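Local coordinates for protein alpha-galactosidase (Lactobacillus brevis, PDB 3MI6) that probably hydrolyses terminal, non-reducing alpha-D-galactose residues of alpha-D-galactosides, as a family 36 glycoside hydrolase, at residues H18-F23 against G37-V42; I194-T199 against N230-L235; W431-P436 against T485-S490; S548-A553 against N581-R586; A664-Y669 against Q730-T735. All blocks are in the same frame, centred on the assembly; numbering follows the deposited sequence.

Contact 1 of 5, residues H18-F23 against G37-V42; sequences HTSYIF and GPRIHV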
# COMPACT_ATOMS: atom_id res chain seq x y z
N HIS D 18 11.88 31.64 3.13
CA HIS D 18 12.40 30.27 3.03
C HIS D 18 12.31 29.63 1.64
O HIS D 18 12.81 28.53 1.43
CB HIS D 18 11.74 29.37 4.08
CG HIS D 18 11.74 29.98 5.45
ND1 HIS D 18 10.68 30.71 5.93
CD2 HIS D 18 12.68 29.98 6.42
CE1 HIS D 18 10.96 31.14 7.15
NE2 HIS D 18 12.17 30.71 7.48
N THR D 19 11.69 30.32 0.69
CA THR D 19 11.57 29.74 -0.65
C THR D 19 12.22 30.55 -1.78
O THR D 19 12.52 31.74 -1.63
CB THR D 19 10.09 29.38 -0.97
OG1 THR D 19 9.37 30.52 -1.45
CG2 THR D 19 9.39 28.86 0.27
N SER D 20 12.46 29.89 -2.91
CA SER D 20 12.97 30.55 -4.10
C SER D 20 12.19 30.09 -5.32
O SER D 20 12.24 28.93 -5.69
CB SER D 20 14.45 30.23 -4.33
OG SER D 20 15.27 30.82 -3.34
N TYR D 21 11.48 31.02 -5.94
CA TYR D 21 10.84 30.79 -7.23
C TYR D 21 11.74 31.51 -8.24
O TYR D 21 11.98 32.71 -8.12
CB TYR D 21 9.45 31.42 -7.18
CG TYR D 21 8.50 31.07 -8.32
CD1 TYR D 21 8.67 31.59 -9.59
CD2 TYR D 21 7.39 30.26 -8.09
CE1 TYR D 21 7.79 31.30 -10.60
CE2 TYR D 21 6.50 29.96 -9.09
CZ TYR D 21 6.70 30.48 -10.35
OH TYR D 21 5.82 30.18 -11.36
N ILE D 22 12.26 30.78 -9.22
CA ILE D 22 13.18 31.36 -10.18
C ILE D 22 12.75 31.03 -11.61
O ILE D 22 12.50 29.86 -11.94
CB ILE D 22 14.60 30.79 -10.01
CG1 ILE D 22 15.06 30.87 -8.55
CG2 ILE D 22 15.59 31.49 -10.92
CD1 ILE D 22 16.33 30.03 -8.27
N PHE D 23 12.69 32.05 -12.47
CA PHE D 23 12.52 31.82 -13.90
C PHE D 23 13.40 32.73 -14.77
O PHE D 23 13.99 33.68 -14.27
CB PHE D 23 11.05 31.91 -14.33
CG PHE D 23 10.42 33.27 -14.13
CD1 PHE D 23 9.97 33.66 -12.88
CD2 PHE D 23 10.24 34.13 -15.20
CE1 PHE D 23 9.37 34.89 -12.69
CE2 PHE D 23 9.63 35.38 -15.02
CZ PHE D 23 9.20 35.75 -13.77
N GLY D 37 11.26 25.81 -4.76
CA GLY D 37 11.67 24.89 -3.71
C GLY D 37 12.17 25.68 -2.52
O GLY D 37 11.93 26.87 -2.43
N PRO D 38 12.87 25.01 -1.59
CA PRO D 38 13.48 25.78 -0.50
C PRO D 38 14.39 26.88 -1.07
O PRO D 38 14.86 26.76 -2.21
CB PRO D 38 14.31 24.73 0.25
CG PRO D 38 13.67 23.42 -0.08
CD PRO D 38 13.11 23.55 -1.46
N ARG D 39 14.62 27.94 -0.30
CA ARG D 39 15.45 29.04 -0.75
C ARG D 39 16.86 28.61 -1.18
O ARG D 39 17.51 27.80 -0.52
CB ARG D 39 15.54 30.11 0.34
CG ARG D 39 16.22 31.40 -0.11
CD ARG D 39 15.74 32.59 0.73
NE ARG D 39 16.62 33.76 0.67
CZ ARG D 39 16.62 34.71 1.59
NH1 ARG D 39 15.80 34.61 2.63
NH2 ARG D 39 17.45 35.75 1.50
N ILE D 40 17.32 29.15 -2.31
CA ILE D 40 18.71 28.97 -2.73
C ILE D 40 19.30 30.32 -3.12
O ILE D 40 18.58 31.29 -3.28
CB ILE D 40 18.87 27.92 -3.87
CG1 ILE D 40 18.42 28.46 -5.22
CG2 ILE D 40 18.14 26.64 -3.52
CD1 ILE D 40 18.57 27.46 -6.35
N HIS D 41 20.61 30.38 -3.25
CA HIS D 41 21.30 31.66 -3.40
C HIS D 41 21.01 32.35 -4.73
O HIS D 41 20.80 31.69 -5.74
CB HIS D 41 22.81 31.48 -3.23
CG HIS D 41 23.29 31.72 -1.84
ND1 HIS D 41 23.91 30.74 -1.09
CD2 HIS D 41 23.24 32.82 -1.06
CE1 HIS D 41 24.22 31.24 0.10
NE2 HIS D 41 23.83 32.49 0.14
N VAL D 42 21.01 33.68 -4.72
CA VAL D 42 20.89 34.42 -5.98
C VAL D 42 22.13 34.27 -6.85
O VAL D 42 23.26 34.33 -6.36
CB VAL D 42 20.60 35.93 -5.75
CG1 VAL D 42 20.51 36.63 -7.09
CG2 VAL D 42 19.31 36.12 -4.96
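The carbonyl groups of His18 and Gly37 each take an N-H from the other segment, neither in its plane. Arg39 N reaches His18 O from above the carbonyl plane, 43° out of it, in a hydrogen bond of 2.6 Å. Gly37 O takes Ser20 N at 3.1 Å, with the donor tilted 25° from the plane. The Gly37 N to Ser20 O bond is weak, yet the antiparallel bridges run on past the corner at Gly37 to the pair Thr19-Pro38. A side chain adds a further bond. Anti to its own carbonyl carbon (chi1 -68°) and beside its own backbone N, Ser20 OG reaches the backbone of Ile40 and accepts from Ile40 N at 2.8 Å. Ser20 thus binds the second segment by both its backbone N and its hydroxyl. Arg39 CG passes Ser20 OG, while its CB lies on His18 O, before the extended chain leads away. Farther on, CD1 of Ile22 meets CD1 of Ile40 at 3.9 Å, the two side chains crossing at about a right angle. Asn709 of the second subunit packs against Pro38 and Ile40. Strand 19-25 lies between strands 11-15 and 31-36 in a small antiparallel sheet, and Pro38 and Thr19 both pack on Tyr300 of strand 290-301.

Contact 2 of 5, residues I194-T199 against N230-L235; sequences IQFSGT and NPFMML
The methyl CE of Met234, a selenomethionine, fills the hollow between the two branches of Ile194. It lies 3.3 Å from Ile194 CG2 and 3.6 Å from Ile194 CD1. A bend at chi3 (-66°) folds the end of Met234 back over its neighbour, and the same methyl also abuts the edge of the Phe196 ring, 4.1 Å from CZ. Phe196 and Phe232 run alongside each other, their planes inclined by 26° and offset, with little face-to-face overlap. Their nearest atoms, Phe196 CE2 and Phe232 CD2, are 3.8 Å apart. Beneath this apolar row the backbones pair through Ile194 and Met234, with Ile194 N to Met234 O at 2.9 Å and a return bond from Met234 N to Ile194 O. Toward Asn230 the two backbones part, and a water wedges into the gap: it accepts from Phe196 N and donates to Asn230 O and Phe232 O. Past the water, Asn230 N rejoins the first segment at Phe196 O, 3.2 Å away. Helix 305-319 covers the Ile194 and Met234 side. Water insertion where neighbouring backbones splay is well illustrated here, in one of the large antiparallel sheets of the beta-supersandwich that forms the N-terminal domain of family 36 galactosidases.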
# COMPACT_ATOMS: atom_id res chain seq x y z
N ILE D 194 -3.28 16.06 -3.07
CA ILE D 194 -4.20 16.10 -1.95
C ILE D 194 -5.31 17.07 -2.31
O ILE D 194 -5.06 18.25 -2.57
CB ILE D 194 -3.48 16.55 -0.68
CG1 ILE D 194 -2.32 15.60 -0.38
CG2 ILE D 194 -4.44 16.59 0.50
CD1 ILE D 194 -1.45 16.03 0.80
N GLN D 195 -6.55 16.58 -2.31
CA GLN D 195 -7.70 17.37 -2.76
C GLN D 195 -8.73 17.34 -1.67
O GLN D 195 -8.57 16.65 -0.67
CB GLN D 195 -8.30 16.78 -4.04
CG GLN D 195 -8.64 15.33 -3.86
CD GLN D 195 -9.05 14.66 -5.14
OE1 GLN D 195 -8.20 14.26 -5.94
NE2 GLN D 195 -10.35 14.52 -5.34
N PHE D 196 -9.80 18.11 -1.86
CA PHE D 196 -10.84 18.18 -0.87
C PHE D 196 -12.20 18.08 -1.53
O PHE D 196 -12.76 19.05 -2.02
CB PHE D 196 -10.64 19.40 0.03
CG PHE D 196 -9.38 19.33 0.81
CD1 PHE D 196 -9.36 18.73 2.07
CD2 PHE D 196 -8.18 19.78 0.27
CE1 PHE D 196 -8.19 18.62 2.79
CE2 PHE D 196 -7.01 19.67 0.97
CZ PHE D 196 -7.01 19.10 2.24
N SER D 197 -12.72 16.87 -1.57
CA SER D 197 -13.90 16.57 -2.33
C SER D 197 -15.03 16.19 -1.38
O SER D 197 -14.78 15.72 -0.27
CB SER D 197 -13.57 15.41 -3.26
OG SER D 197 -12.27 15.61 -3.81
N GLY D 198 -16.27 16.41 -1.81
CA GLY D 198 -17.41 15.92 -1.07
C GLY D 198 -18.71 16.27 -1.72
O GLY D 198 -18.91 16.03 -2.92
N THR D 199 -19.58 16.88 -0.92
CA THR D 199 -20.89 17.31 -1.37
C THR D 199 -21.68 17.94 -0.22
O THR D 199 -21.17 18.13 0.89
CB THR D 199 -21.71 16.13 -1.97
OG1 THR D 199 -22.91 16.65 -2.56
CG2 THR D 199 -22.06 15.09 -0.88
N ASN D 230 -13.20 21.66 -3.80
CA ASN D 230 -12.69 22.97 -3.41
C ASN D 230 -11.47 23.36 -4.22
O ASN D 230 -10.69 22.49 -4.62
CB ASN D 230 -12.32 23.00 -1.93
CG ASN D 230 -12.09 24.39 -1.44
OD1 ASN D 230 -13.01 25.03 -0.94
ND2 ASN D 230 -10.88 24.89 -1.61
N PRO D 231 -11.28 24.67 -4.46
CA PRO D 231 -10.15 25.18 -5.25
C PRO D 231 -8.78 24.93 -4.62
O PRO D 231 -7.79 24.99 -5.33
CB PRO D 231 -10.41 26.69 -5.30
CG PRO D 231 -11.88 26.83 -5.12
CD PRO D 231 -12.26 25.73 -4.17
N PHE D 232 -8.73 24.66 -3.32
CA PHE D 232 -7.44 24.42 -2.65
C PHE D 232 -6.90 22.99 -2.77
O PHE D 232 -7.62 22.02 -2.54
CB PHE D 232 -7.53 24.77 -1.17
CG PHE D 232 -6.31 24.39 -0.42
CD1 PHE D 232 -5.13 25.10 -0.62
CD2 PHE D 232 -6.32 23.32 0.45
CE1 PHE D 232 -3.97 24.74 0.07
CE2 PHE D 232 -5.17 22.96 1.15
CZ PHE D 232 -3.99 23.67 0.96
N MSE D 233 -5.62 22.86 -3.09
CA MSE D 233 -5.03 21.53 -3.23
C MSE D 233 -3.59 21.57 -2.81
O MSE D 233 -3.02 22.65 -2.66
CB MSE D 233 -5.10 21.09 -4.68
CG MSE D 233 -4.33 21.98 -5.61
SE MSE D 233 -4.25 21.31 -7.44
CE MSE D 233 -2.63 20.24 -7.33
N MSE D 234 -2.98 20.39 -2.64
CA MSE D 234 -1.58 20.31 -2.26
C MSE D 234 -0.85 19.28 -3.09
O MSE D 234 -1.47 18.32 -3.59
CB MSE D 234 -1.44 19.96 -0.79
CG MSE D 234 -2.08 20.99 0.11
SE MSE D 234 -1.85 20.68 2.02
CE MSE D 234 -2.88 19.02 2.15
N LEU D 235 0.45 19.51 -3.29
CA LEU D 235 1.33 18.46 -3.80
C LEU D 235 2.30 18.11 -2.69
O LEU D 235 3.20 18.91 -2.38
CB LEU D 235 2.14 18.93 -5.00
CG LEU D 235 1.57 18.95 -6.42
CD1 LEU D 235 2.74 19.01 -7.38
CD2 LEU D 235 0.73 17.72 -6.68
O HOH W 1 -9.22 20.34 -3.40

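Contact 3 of 5, residues W431-P436 against T485-S490; sequences WLIHAP and TEMFSS
Ile433 opens the contact by laying its CG2 branch along the backbone of the partner loop, 3.5 Å from Phe488 O and 3.9 Å from Met487 CA. CG2 stands opposite the backbone N of its own residue, beside the carbonyl carbon, and this turns the branch to the loop while CG1 is directed elsewhere. His434 takes part through its backbone: His434 O faces Phe488 CB at 3.2 Å, whereas its imidazole NE2 is hydrogen-bonded to Ser438 O. Ala435 follows, its methyl touching Glu486 CB at 4.1 Å and Phe488 CB at 4.0 Å. Pro436 completes the walk. Its CD sits over one face of the Phe488 ring, 3.4 Å from the centroid and 14° off the ring normal, in a CH-pi contact. With CG anti to its backbone N (chi1 -166°), the Phe488 ring extends to where Pro436 lies. Both segments are loops of the Melibiase barrel region, and Ile100 and Ser98 of the third subunit pack on Ala435 and Phe488. Glu486 OE1 is bound by Thr441 N, and OE2 makes a long, weak ion pair with Lys82 of the third subunit. Between the segments, carbon meeting carbon and carbon meeting backbone oxygen do most of the work, so the fit rests on shape.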
# COMPACT_ATOMS: atom_id res chain seq x y z
N TRP D 431 -35.47 38.60 -16.34
CA TRP D 431 -34.32 38.61 -15.44
C TRP D 431 -33.86 37.20 -15.01
O TRP D 431 -32.74 37.04 -14.55
CB TRP D 431 -34.62 39.46 -14.20
CG TRP D 431 -34.46 40.93 -14.41
CD1 TRP D 431 -34.32 41.59 -15.60
CD2 TRP D 431 -34.42 41.94 -13.39
NE1 TRP D 431 -34.19 42.94 -15.38
CE2 TRP D 431 -34.26 43.19 -14.03
CE3 TRP D 431 -34.51 41.91 -11.99
CZ2 TRP D 431 -34.17 44.39 -13.33
CZ3 TRP D 431 -34.44 43.10 -11.30
CH2 TRP D 431 -34.26 44.33 -11.96
N LEU D 432 -34.75 36.20 -15.14
CA LEU D 432 -34.40 34.78 -14.98
C LEU D 432 -33.42 34.28 -16.04
O LEU D 432 -33.72 34.30 -17.22
CB LEU D 432 -35.66 33.92 -15.14
CG LEU D 432 -36.27 33.25 -13.91
CD1 LEU D 432 -37.13 34.25 -13.20
CD2 LEU D 432 -37.09 32.05 -14.33
N ILE D 433 -32.27 33.78 -15.61
CA ILE D 433 -31.39 33.06 -16.52
C ILE D 433 -32.11 31.90 -17.21
O ILE D 433 -32.44 30.89 -16.59
CB ILE D 433 -30.18 32.50 -15.78
CG1 ILE D 433 -29.37 33.65 -15.18
CG2 ILE D 433 -29.32 31.66 -16.71
CD1 ILE D 433 -28.03 33.22 -14.62
N HIS D 434 -32.34 32.03 -18.51
CA HIS D 434 -33.09 31.01 -19.23
C HIS D 434 -32.64 30.91 -20.67
O HIS D 434 -32.47 31.91 -21.33
CB HIS D 434 -34.57 31.35 -19.20
CG HIS D 434 -35.42 30.38 -19.94
ND1 HIS D 434 -36.06 30.71 -21.12
CD2 HIS D 434 -35.72 29.09 -19.70
CE1 HIS D 434 -36.73 29.65 -21.56
NE2 HIS D 434 -36.54 28.66 -20.71
N ALA D 435 -32.44 29.69 -21.16
CA ALA D 435 -32.10 29.50 -22.57
C ALA D 435 -33.37 29.51 -23.45
O ALA D 435 -34.33 28.79 -23.20
CB ALA D 435 -31.31 28.22 -22.76
N PRO D 436 -33.37 30.36 -24.49
CA PRO D 436 -34.54 30.69 -25.31
C PRO D 436 -35.66 29.63 -25.43
O PRO D 436 -36.81 29.99 -25.13
CB PRO D 436 -33.92 31.04 -26.66
CG PRO D 436 -32.65 31.75 -26.25
CD PRO D 436 -32.18 31.12 -24.94
N THR D 485 -28.75 26.49 -14.34
CA THR D 485 -29.14 25.46 -15.27
C THR D 485 -29.64 26.20 -16.54
O THR D 485 -30.06 27.37 -16.46
CB THR D 485 -30.21 24.56 -14.58
OG1 THR D 485 -29.78 23.20 -14.60
CG2 THR D 485 -31.56 24.67 -15.21
N GLU D 486 -29.55 25.55 -17.70
CA GLU D 486 -29.90 26.20 -18.97
C GLU D 486 -29.36 27.61 -19.09
O GLU D 486 -30.12 28.54 -19.22
CB GLU D 486 -31.41 26.28 -19.15
CG GLU D 486 -32.08 24.94 -19.31
CD GLU D 486 -32.79 24.52 -18.06
OE1 GLU D 486 -32.99 25.38 -17.19
OE2 GLU D 486 -33.14 23.32 -17.95
N MSE D 487 -28.05 27.77 -19.07
CA MSE D 487 -27.44 29.09 -19.04
C MSE D 487 -27.56 29.97 -20.29
O MSE D 487 -27.11 29.61 -21.39
CB MSE D 487 -25.98 28.98 -18.65
CG MSE D 487 -25.77 29.18 -17.17
SE MSE D 487 -24.08 28.44 -16.60
CE MSE D 487 -24.76 27.44 -15.04
N PHE D 488 -28.17 31.13 -20.12
CA PHE D 488 -28.29 32.08 -21.20
C PHE D 488 -28.51 33.48 -20.65
O PHE D 488 -29.12 33.66 -19.61
CB PHE D 488 -29.43 31.68 -22.14
CG PHE D 488 -29.41 32.41 -23.46
CD1 PHE D 488 -30.17 33.56 -23.65
CD2 PHE D 488 -28.64 31.94 -24.52
CE1 PHE D 488 -30.15 34.24 -24.87
CE2 PHE D 488 -28.62 32.60 -25.72
CZ PHE D 488 -29.38 33.76 -25.90
N SER D 489 -27.98 34.47 -21.35
CA SER D 489 -28.22 35.86 -21.00
C SER D 489 -28.65 36.58 -22.27
O SER D 489 -27.94 36.54 -23.28
CB SER D 489 -26.95 36.48 -20.43
OG SER D 489 -27.14 37.84 -20.07
N SER D 490 -29.81 37.21 -22.23
CA SER D 490 -30.26 38.02 -23.37
C SER D 490 -29.46 39.32 -23.46
O SER D 490 -29.43 39.98 -24.51
CB SER D 490 -31.76 38.30 -23.28
OG SER D 490 -32.13 38.74 -21.98

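Contact 4 of 5, residues S548-A553 against N581-R586; sequences SDDTDA and NDQMGR
Asp552 and Arg586 form the salt bridge of the contact, OD2 to NH1 at 2.9 Å. The oxygen lies at the edge of the guanidinium, 7° out of its plane; the nitrogen stands above the carboxylate plane, and the two planes are 60° apart. Both partners are shared: Asp552 OD2 also caps helix 553-566 by accepting from Glu555 N, and Arg586 bridges to Glu555 and, through NE, to Asp726 of the fourth subunit. Hydrogen bonds within each loop form a second group. Asp550 OD1 accepts from Asp552 N at 2.9 Å in an Asx turn, an ST turn at Ser548 precedes it, and Asn581 OD1 takes Met584 N at 2.8 Å. These loops follow barrel strands 544-546 and 572-576, at the C-terminal ends where TIM barrels carry their active sites. Asp549, the predicted proton donor, belongs to the first loop; its OD2 accepts from Trp200 NE1. Van der Waals contacts make up the rest. The selenium of Met584, a selenomethionine, rests 3.8 Å from Asp552 CB. Arg586 CG passes Asp552 OD1 at 3.2 Å, and a bend at chi3 (-43°) then brings NH1 round to OD2. Gln583 CG lies 3.9 Å from Asp549 O.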
# COMPACT_ATOMS: atom_id res chain seq x y z
N SER D 548 -20.86 24.15 6.75
CA SER D 548 -21.70 23.08 6.23
C SER D 548 -23.10 23.21 6.81
O SER D 548 -23.26 23.64 7.94
CB SER D 548 -21.12 21.71 6.59
OG SER D 548 -21.89 20.66 6.03
N ASP D 549 -24.11 22.82 6.03
CA ASP D 549 -25.44 22.66 6.56
C ASP D 549 -25.48 21.51 7.55
O ASP D 549 -26.35 21.45 8.43
CB ASP D 549 -26.45 22.41 5.46
CG ASP D 549 -27.20 23.65 5.07
OD1 ASP D 549 -27.17 24.60 5.88
OD2 ASP D 549 -27.81 23.67 3.97
N ASP D 550 -24.55 20.58 7.39
CA ASP D 550 -24.42 19.50 8.35
C ASP D 550 -23.84 20.07 9.65
O ASP D 550 -22.68 20.48 9.68
CB ASP D 550 -23.51 18.40 7.79
CG ASP D 550 -23.51 17.16 8.65
OD1 ASP D 550 -23.82 17.25 9.86
OD2 ASP D 550 -23.20 16.07 8.13
N THR D 551 -24.66 20.09 10.70
CA THR D 551 -24.26 20.58 12.02
C THR D 551 -24.17 19.46 13.06
O THR D 551 -24.18 19.73 14.27
CB THR D 551 -25.25 21.65 12.54
OG1 THR D 551 -26.55 21.07 12.71
CG2 THR D 551 -25.34 22.79 11.57
N ASP D 552 -24.12 18.21 12.59
CA ASP D 552 -23.80 17.10 13.48
C ASP D 552 -22.35 17.16 13.98
O ASP D 552 -21.44 17.42 13.18
CB ASP D 552 -24.03 15.76 12.80
CG ASP D 552 -23.60 14.59 13.68
OD1 ASP D 552 -24.31 14.30 14.66
OD2 ASP D 552 -22.54 13.98 13.41
N ALA D 553 -22.14 16.89 15.27
CA ALA D 553 -20.79 16.92 15.85
C ALA D 553 -19.79 15.99 15.14
O ALA D 553 -18.71 16.42 14.73
CB ALA D 553 -20.83 16.61 17.34
N ASN D 581 -29.89 14.82 15.25
CA ASN D 581 -29.62 15.66 14.10
C ASN D 581 -30.61 15.49 12.96
O ASN D 581 -30.91 14.36 12.56
CB ASN D 581 -28.19 15.40 13.61
CG ASN D 581 -27.89 16.10 12.32
OD1 ASN D 581 -28.07 15.54 11.24
ND2 ASN D 581 -27.42 17.35 12.42
N ASP D 582 -31.10 16.61 12.43
CA ASP D 582 -32.14 16.61 11.38
C ASP D 582 -31.62 16.16 10.00
O ASP D 582 -32.40 15.70 9.16
CB ASP D 582 -32.81 17.99 11.27
CG ASP D 582 -33.27 18.55 12.61
OD1 ASP D 582 -33.36 17.78 13.60
OD2 ASP D 582 -33.54 19.77 12.69
N GLN D 583 -30.31 16.31 9.77
CA GLN D 583 -29.71 15.89 8.50
C GLN D 583 -29.52 14.38 8.39
O GLN D 583 -29.64 13.83 7.29
CB GLN D 583 -28.37 16.61 8.26
CG GLN D 583 -28.46 18.13 8.10
CD GLN D 583 -28.37 18.90 9.43
OE1 GLN D 583 -29.32 19.60 9.82
NE2 GLN D 583 -27.22 18.80 10.11
N MSE D 584 -29.23 13.70 9.50
CA MSE D 584 -28.86 12.28 9.41
C MSE D 584 -29.04 11.41 10.65
O MSE D 584 -28.69 10.23 10.64
CB MSE D 584 -27.44 12.14 8.87
CG MSE D 584 -26.52 13.26 9.32
SE MSE D 584 -25.85 12.93 11.11
CE MSE D 584 -25.13 11.16 10.73
N GLY D 585 -29.57 11.99 11.73
CA GLY D 585 -30.16 11.22 12.81
C GLY D 585 -29.30 10.89 14.01
O GLY D 585 -29.79 10.34 15.01
N ARG D 586 -28.01 11.20 13.92
CA ARG D 586 -27.08 10.90 15.00
C ARG D 586 -27.48 11.65 16.28
O ARG D 586 -28.07 12.72 16.22
CB ARG D 586 -25.65 11.25 14.57
CG ARG D 586 -24.65 11.24 15.70
CD ARG D 586 -23.24 10.97 15.19
NE ARG D 586 -23.22 9.91 14.20
CZ ARG D 586 -22.87 10.06 12.92
NH1 ARG D 586 -22.50 11.25 12.44
NH2 ARG D 586 -22.89 9.01 12.10

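Contact 5 of 5, residues A664-Y669 against Q730-T735; sequences AIAARY and QLFVVT
Arg668 runs beside Gln730, and much of its length can be read against one oxygen. At the base, CB is 3.9 Å from Gln730 OE1 and also lies at the edge of the Phe732 ring, 4.4 Å from CE2. CG follows at 3.8 Å from the same OE1, and CD at 3.5 Å. NE and CZ pass farther from it. At the tip NH1 closes to 3.0 Å and donates to OE1 on a lone pair in the carbonyl plane. The oxygen is at the guanidinium edge, 6° out of the guanidinium plane, although the amide and guanidinium planes are turned 49° apart. Two torsion patterns make this possible: the arginine is extended from CG to NE, whereas the glutamine bends at chi2 (147°) to bring its amide across. The pair thus adds a side-chain bond beside the two backbone bonds that join Arg668 and Gln730.

The ladder itself is regular and antiparallel, with hydrogen-bonded pairs at Ala664-Val734, Ala666-Phe732 and Arg668-Gln730. In the last, Gln730 N to Arg668 O measures 2.8 Å. On the Arg668 face alanines meet bulkier partners: Ala666 CB packs on Phe732 CB at 3.9 Å, and Ala664 on Val734. On the other face Ala667 CB meets Leu731 CD1 at 3.8 Å, and Ile665 neighbours Val733. Strands 663-670 and 728-736 are central in the antiparallel sheet of the C-terminal domain: strand 651-657 flanks the first, strand 692-695 the second. Helix 630-635 packs on Ile665, and Val714 of strand 712-714 on Gln730 and Phe732.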
# COMPACT_ATOMS: atom_id res chain seq x y z
N ALA D 664 -2.96 27.40 25.57
CA ALA D 664 -3.39 26.49 24.51
C ALA D 664 -4.64 25.74 24.91
O ALA D 664 -4.85 25.47 26.08
CB ALA D 664 -2.29 25.52 24.13
N ILE D 665 -5.47 25.42 23.92
CA ILE D 665 -6.54 24.46 24.13
C ILE D 665 -6.47 23.33 23.11
O ILE D 665 -6.48 23.56 21.91
CB ILE D 665 -7.90 25.11 24.10
CG1 ILE D 665 -8.09 25.94 25.37
CG2 ILE D 665 -8.98 24.07 24.00
CD1 ILE D 665 -9.38 26.74 25.42
N ALA D 666 -6.36 22.10 23.62
CA ALA D 666 -6.34 20.90 22.80
C ALA D 666 -7.65 20.15 22.96
O ALA D 666 -8.37 20.32 23.94
CB ALA D 666 -5.17 20.01 23.20
N ALA D 667 -7.99 19.32 21.99
CA ALA D 667 -9.21 18.56 22.08
C ALA D 667 -8.99 17.26 21.38
O ALA D 667 -8.42 17.24 20.31
CB ALA D 667 -10.36 19.31 21.46
N ARG D 668 -9.43 16.17 22.01
CA ARG D 668 -9.42 14.84 21.42
C ARG D 668 -10.87 14.34 21.37
O ARG D 668 -11.57 14.33 22.38
CB ARG D 668 -8.58 13.91 22.26
CG ARG D 668 -8.39 12.54 21.72
CD ARG D 668 -7.48 11.78 22.68
NE ARG D 668 -7.13 10.45 22.20
CZ ARG D 668 -7.79 9.33 22.52
NH1 ARG D 668 -8.84 9.39 23.34
NH2 ARG D 668 -7.41 8.17 22.03
N TYR D 669 -11.32 13.94 20.19
CA TYR D 669 -12.65 13.39 20.02
C TYR D 669 -12.51 11.95 19.56
O TYR D 669 -11.79 11.67 18.61
CB TYR D 669 -13.43 14.19 18.97
CG TYR D 669 -13.31 15.69 19.11
CD1 TYR D 669 -14.28 16.41 19.78
CD2 TYR D 669 -12.21 16.38 18.61
CE1 TYR D 669 -14.17 17.77 19.93
CE2 TYR D 669 -12.09 17.74 18.75
CZ TYR D 669 -13.08 18.43 19.41
OH TYR D 669 -13.01 19.81 19.58
N GLN D 730 -12.45 14.90 24.99
CA GLN D 730 -11.55 15.28 26.05
C GLN D 730 -10.89 16.62 25.69
O GLN D 730 -10.22 16.74 24.67
CB GLN D 730 -10.51 14.18 26.24
CG GLN D 730 -11.12 12.88 26.74
CD GLN D 730 -10.41 11.64 26.21
OE1 GLN D 730 -10.08 11.54 25.03
NE2 GLN D 730 -10.21 10.67 27.08
N LEU D 731 -11.11 17.61 26.55
CA LEU D 731 -10.61 18.96 26.38
C LEU D 731 -9.44 19.18 27.32
O LEU D 731 -9.43 18.67 28.44
CB LEU D 731 -11.71 19.94 26.74
CG LEU D 731 -12.07 21.10 25.82
CD1 LEU D 731 -12.33 20.66 24.39
CD2 LEU D 731 -13.29 21.77 26.42
N PHE D 732 -8.46 19.96 26.87
CA PHE D 732 -7.24 20.20 27.61
C PHE D 732 -6.86 21.69 27.58
O PHE D 732 -6.29 22.16 26.59
CB PHE D 732 -6.11 19.40 26.98
CG PHE D 732 -6.33 17.92 27.00
CD1 PHE D 732 -6.08 17.18 28.14
CD2 PHE D 732 -6.76 17.25 25.86
CE1 PHE D 732 -6.27 15.81 28.15
CE2 PHE D 732 -6.95 15.87 25.88
CZ PHE D 732 -6.71 15.16 27.02
N VAL D 733 -7.17 22.41 28.65
CA VAL D 733 -6.77 23.81 28.78
C VAL D 733 -5.36 23.93 29.35
O VAL D 733 -5.10 23.54 30.49
CB VAL D 733 -7.74 24.56 29.70
CG1 VAL D 733 -7.35 26.02 29.79
CG2 VAL D 733 -9.17 24.40 29.21
N VAL D 734 -4.45 24.49 28.56
CA VAL D 734 -3.04 24.54 28.94
C VAL D 734 -2.64 25.94 29.36
O VAL D 734 -2.71 26.88 28.58
CB VAL D 734 -2.14 24.10 27.78
CG1 VAL D 734 -0.68 24.18 28.18
CG2 VAL D 734 -2.49 22.70 27.34
N THR D 735 -2.21 26.08 30.61
CA THR D 735 -1.80 27.38 31.14
C THR D 735 -0.32 27.36 31.49
O THR D 735 0.16 26.45 32.16
CB THR D 735 -2.55 27.74 32.45
OG1 THR D 735 -3.96 27.75 32.23
CG2 THR D 735 -2.11 29.12 32.96

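How the contacts relate
The five contacts follow one another along the chain without nesting, and none touches another. Contacts 1 and 2, with centres 26 Å apart, belong to the N-terminal part, at the edge of a small four-stranded sheet and on a large nine-stranded one. Contacts 3 and 4, centres 34 Å apart, join loops of the central parallel barrel. Contact 5 lies in the C-terminal sheet. Contact 4, which holds the predicted proton donor, comes within about 6 Å of contact 2 and about 7 Å of contact 5 (nearest atoms), placing it near parts of the other two domains. Contacts 3 and 5 are farthest apart, centres 52 Å. Contacts 2 and 3 both touch the third subunit, so two domains meet the same neighbouring subunit.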